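Local coordinates for protein probable porin (Pseudomonas aeruginosa, PDB 4FSP) that probably acts as an outer-membrane porin, a beta-barrel whose channel lets small solutes cross the membrane, at residues L160-T166 and D195-G201. Numbering follows the deposited sequence.
Sequences LNLGRLT and DRFDLAG. With C8E ((hydroxyethyloxy)tri(ethyloxy)octane), chain G.
Asn161, Gly163 and Leu165 each trade two backbone hydrogen bonds with Gly201, Leu199 and Phe197 in turn, and the short strand axes run 4.5 Å apart at 178°, which establishes a regular antiparallel pairing. Between these pairs Leu162 faces Ala200 and Arg164 faces Asp198 as non-hydrogen-bonded pairs, and CA-H...O contacts such as Leu162 CA to Leu199 O (3.3 Å) run alongside the N-H...O bonds. On the face bearing Arg164, its NE donates to Asp198 OD1 at 2.9 Å with an N-H...O angle of 169°; the acceptor lies at the edge of the guanidinium, whose plane nearly coincides with that of the carboxylate, so the salt bridge is nearly coplanar. Arg164 reaches a second carboxylate, Glu220, through NH2, so the two acids are gripped by different nitrogens, and this shared cation probably offsets the closeness of the Asp198 and Glu220 carboxylates. Arg196, its chain folded over at chi2, lays CG across the centre of the Arg164 guanidinium, with CG to Arg164 CZ at 3.6 Å. The neighbouring strands, 148-152 beside 158-168 and 210-219 beside 193-205, continue the antiparallel wall of the OprD-family barrel. Leu162 CD1 meets Ala200 CB at 3.8 Å on the Arg164 face, where a bound detergent molecule also lies, its C14 at 3.8 Å from Gly201 O. The other face carries Leu199, whose CG sits between backbone N and carbonyl carbon (chi1 62°), which brings CG to 3.6 Å from Gly163 CA, over the backbone of a residue that has no side chain. Farther along, Leu165 runs alongside Phe197, its CD1 approaching ring atom CD2 obliquely (4.1 Å), while Leu126, Ile133 and Phe145 pack on Leu165 and Leu130 on Leu199.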
ATOM      1  N   LEU A 160      -8.967   9.785  14.006  1.00 25.50           N
ATOM      2  CA  LEU A 160      -8.339   8.872  14.937  1.00 28.56           C
ATOM      3  C   LEU A 160      -8.640   7.463  14.479  1.00 30.79           C
ATOM      4  O   LEU A 160      -9.734   7.176  13.974  1.00 28.10           O
ATOM      5  CB  LEU A 160      -8.937   9.063  16.326  1.00 32.12           C
ATOM      6  CG  LEU A 160      -8.109   9.837  17.338  1.00 54.60           C
ATOM      7  CD1 LEU A 160      -9.028  10.685  18.214  1.00 54.33           C
ATOM      8  CD2 LEU A 160      -7.340   8.830  18.174  1.00 67.45           C
ATOM      9  N   ASN A 161      -7.676   6.574  14.650  1.00 29.24           N
ATOM     10  CA  ASN A 161      -7.957   5.176  14.436  1.00 23.54           C
ATOM     11  C   ASN A 161      -7.274   4.334  15.485  1.00 29.15           C
ATOM     12  O   ASN A 161      -6.281   4.749  16.092  1.00 28.04           O
ATOM     13  CB  ASN A 161      -7.508   4.746  13.057  1.00 25.23           C
ATOM     14  CG  ASN A 161      -6.035   4.906  12.883  1.00 31.30           C
ATOM     15  OD1 ASN A 161      -5.537   6.030  12.720  1.00 27.83           O
ATOM     16  ND2 ASN A 161      -5.307   3.791  12.959  1.00 26.85           N
ATOM     17  N   LEU A 162      -7.825   3.143  15.679  1.00 26.10           N
ATOM     18  CA  LEU A 162      -7.356   2.184  16.658  1.00 24.53           C
ATOM     19  C   LEU A 162      -7.730   0.816  16.096  1.00 29.06           C
ATOM     20  O   LEU A 162      -8.838   0.645  15.568  1.00 30.45           O
ATOM     21  CB  LEU A 162      -8.112   2.416  17.955  1.00 24.52           C
ATOM     22  CG  LEU A 162      -7.697   1.559  19.141  1.00 43.84           C
ATOM     23  CD1 LEU A 162      -6.290   1.950  19.561  1.00 44.91           C
ATOM     24  CD2 LEU A 162      -8.691   1.729  20.293  1.00 41.31           C
ATOM     25  N   GLY A 163      -6.830  -0.157  16.185  1.00 27.04           N
ATOM     26  CA  GLY A 163      -7.128  -1.456  15.603  1.00 29.65           C
ATOM     27  C   GLY A 163      -6.334  -2.615  16.174  1.00 28.98           C
ATOM     28  O   GLY A 163      -5.296  -2.423  16.822  1.00 25.32           O
ATOM     29  N   ARG A 164      -6.828  -3.825  15.934  1.00 24.95           N
ATOM     30  CA  ARG A 164      -6.095  -5.031  16.295  1.00 24.75           C
ATOM     31  C   ARG A 164      -6.362  -6.118  15.271  1.00 31.75           C
ATOM     32  O   ARG A 164      -7.520  -6.428  14.974  1.00 34.06           O
ATOM     33  CB  ARG A 164      -6.454  -5.503  17.707  1.00 25.88           C
ATOM     34  CG  ARG A 164      -5.871  -6.880  18.065  1.00 36.77           C
ATOM     35  CD  ARG A 164      -6.123  -7.255  19.524  1.00 46.25           C
ATOM     36  NE  ARG A 164      -4.934  -7.029  20.344  1.00 60.53           N
ATOM     37  CZ  ARG A 164      -4.606  -7.744  21.417  1.00 62.37           C
ATOM     38  NH1 ARG A 164      -5.383  -8.738  21.824  1.00 63.05           N
ATOM     39  NH2 ARG A 164      -3.496  -7.461  22.083  1.00 58.45           N
ATOM     40  N   LEU A 165      -5.286  -6.677  14.720  1.00 31.78           N
ATOM     41  CA  LEU A 165      -5.388  -7.714  13.701  1.00 33.57           C
ATOM     42  C   LEU A 165      -4.873  -9.024  14.278  1.00 37.15           C
ATOM     43  O   LEU A 165      -3.998  -9.022  15.146  1.00 41.61           O
ATOM     44  CB  LEU A 165      -4.560  -7.341  12.486  1.00 27.38           C
ATOM     45  CG  LEU A 165      -4.758  -5.900  12.040  1.00 28.80           C
ATOM     46  CD1 LEU A 165      -3.845  -5.598  10.878  1.00 31.06           C
ATOM     47  CD2 LEU A 165      -6.211  -5.690  11.659  1.00 25.09           C
ATOM     48  N   THR A 166      -5.421 -10.140  13.808  1.00 36.50           N
ATOM     49  CA  THR A 166      -5.076 -11.443  14.381  1.00 44.69           C
ATOM     50  C   THR A 166      -4.701 -12.514  13.364  1.00 40.59           C
ATOM     51  O   THR A 166      -4.224 -13.574  13.759  1.00 44.94           O
ATOM     52  CB  THR A 166      -6.224 -12.016  15.210  1.00 41.92           C
ATOM     53  OG1 THR A 166      -7.312 -12.330  14.335  1.00 43.21           O
ATOM     54  CG2 THR A 166      -6.681 -11.020  16.264  1.00 43.04           C
ATOM     55  N   ASP A 195       0.395 -13.380  17.276  1.00 45.30           N
ATOM     56  CA  ASP A 195      -1.053 -13.546  17.259  1.00 49.60           C
ATOM     57  C   ASP A 195      -1.759 -12.219  17.062  1.00 48.36           C
ATOM     58  O   ASP A 195      -2.917 -12.189  16.653  1.00 51.53           O
ATOM     59  CB  ASP A 195      -1.544 -14.142  18.576  1.00 55.39           C
ATOM     60  CG  ASP A 195      -1.023 -15.534  18.815  1.00 78.15           C
ATOM     61  OD1 ASP A 195      -1.508 -16.472  18.148  1.00 85.62           O
ATOM     62  OD2 ASP A 195      -0.138 -15.693  19.681  1.00 85.79           O
ATOM     63  N   ARG A 196      -1.068 -11.125  17.375  1.00 36.54           N
ATOM     64  CA  ARG A 196      -1.709  -9.820  17.432  1.00 33.60           C
ATOM     65  C   ARG A 196      -0.840  -8.729  16.837  1.00 37.21           C
ATOM     66  O   ARG A 196       0.360  -8.651  17.105  1.00 38.11           O
ATOM     67  CB  ARG A 196      -2.016  -9.431  18.884  1.00 38.77           C
ATOM     68  CG  ARG A 196      -2.879 -10.403  19.651  1.00 54.71           C
ATOM     69  CD  ARG A 196      -4.263 -10.496  19.043  1.00 72.88           C
ATOM     70  NE  ARG A 196      -5.213 -11.152  19.939  1.00 83.10           N
ATOM     71  CZ  ARG A 196      -5.538 -12.439  19.879  1.00 86.59           C
ATOM     72  NH1 ARG A 196      -4.993 -13.227  18.958  1.00 80.14           N
ATOM     73  NH2 ARG A 196      -6.414 -12.937  20.741  1.00 94.82           N
ATOM     74  N   PHE A 197      -1.467  -7.873  16.043  1.00 33.30           N
ATOM     75  CA  PHE A 197      -0.832  -6.651  15.592  1.00 27.01           C
ATOM     76  C   PHE A 197      -1.711  -5.495  16.046  1.00 25.25           C
ATOM     77  O   PHE A 197      -2.875  -5.417  15.662  1.00 26.48           O
ATOM     78  CB  PHE A 197      -0.692  -6.632  14.069  1.00 25.63           C
ATOM     79  CG  PHE A 197       0.059  -5.430  13.551  1.00 29.55           C
ATOM     80  CD1 PHE A 197       1.450  -5.416  13.534  1.00 33.72           C
ATOM     81  CD2 PHE A 197      -0.620  -4.313  13.089  1.00 28.41           C
ATOM     82  CE1 PHE A 197       2.156  -4.308  13.066  1.00 33.67           C
ATOM     83  CE2 PHE A 197       0.075  -3.207  12.614  1.00 28.33           C
ATOM     84  CZ  PHE A 197       1.467  -3.201  12.604  1.00 30.97           C
ATOM     85  N   ASP A 198      -1.163  -4.598  16.856  1.00 25.74           N
ATOM     86  CA  ASP A 198      -1.938  -3.477  17.362  1.00 23.40           C
ATOM     87  C   ASP A 198      -1.651  -2.237  16.560  1.00 29.21           C
ATOM     88  O   ASP A 198      -0.542  -2.058  16.059  1.00 33.86           O
ATOM     89  CB  ASP A 198      -1.600  -3.250  18.824  1.00 26.52           C
ATOM     90  CG  ASP A 198      -1.815  -4.494  19.647  1.00 34.02           C
ATOM     91  OD1 ASP A 198      -2.898  -5.092  19.520  1.00 36.81           O
ATOM     92  OD2 ASP A 198      -0.899  -4.898  20.387  1.00 38.37           O
ATOM     93  N   LEU A 199      -2.654  -1.379  16.422  1.00 27.54           N
ATOM     94  CA  LEU A 199      -2.427  -0.113  15.743  1.00 24.51           C
ATOM     95  C   LEU A 199      -3.247   1.023  16.330  1.00 25.90           C
ATOM     96  O   LEU A 199      -4.336   0.818  16.853  1.00 26.65           O
ATOM     97  CB  LEU A 199      -2.662  -0.249  14.237  1.00 28.51           C
ATOM     98  CG  LEU A 199      -4.072  -0.649  13.813  1.00 35.82           C
ATOM     99  CD1 LEU A 199      -4.870   0.598  13.456  1.00 25.31           C
ATOM    100  CD2 LEU A 199      -4.047  -1.664  12.636  1.00 25.78           C
ATOM    101  N   ALA A 200      -2.709   2.231  16.225  1.00 24.69           N
ATOM    102  CA  ALA A 200      -3.401   3.418  16.683  1.00 25.55           C
ATOM    103  C   ALA A 200      -2.820   4.574  15.909  1.00 27.13           C
ATOM    104  O   ALA A 200      -1.625   4.594  15.612  1.00 28.09           O
ATOM    105  CB  ALA A 200      -3.181   3.628  18.171  1.00 23.44           C
ATOM    106  N   GLY A 201      -3.658   5.547  15.583  1.00 24.63           N
ATOM    107  CA  GLY A 201      -3.153   6.678  14.859  1.00 21.66           C
ATOM    108  C   GLY A 201      -4.027   7.908  14.914  1.00 27.96           C
ATOM    109  O   GLY A 201      -5.148   7.903  15.448  1.00 22.53           O
TER
HETATM  110  C1  C8E G 406       5.662  -2.308  23.832  1.00 65.25           C
HETATM  111  C2  C8E G 406       4.778  -1.720  24.916  1.00 63.58           C
HETATM  112  C3  C8E G 406       5.032  -0.226  24.995  1.00 61.17           C
HETATM  113  C4  C8E G 406       3.708   0.516  24.933  1.00 59.86           C
HETATM  114  C5  C8E G 406       3.767   1.591  23.860  1.00 52.53           C
HETATM  115  C6  C8E G 406       2.369   2.000  23.432  1.00 46.99           C
HETATM  116  C7  C8E G 406       2.408   3.384  22.798  1.00 46.29           C
HETATM  117  C8  C8E G 406       1.176   3.616  21.942  1.00 42.20           C
HETATM  118  O9  C8E G 406       0.694   4.936  22.091  1.00 47.12           O
HETATM  119  C10 C8E G 406       0.252   5.478  20.863  1.00 35.96           C
HETATM  120  C11 C8E G 406      -0.908   6.440  21.095  1.00 38.89           C
HETATM  121  O12 C8E G 406      -1.289   7.026  19.871  1.00 49.18           O
HETATM  122  C13 C8E G 406      -2.415   7.868  19.997  1.00 50.78           C
HETATM  123  C14 C8E G 406      -3.138   7.994  18.658  1.00 45.85           C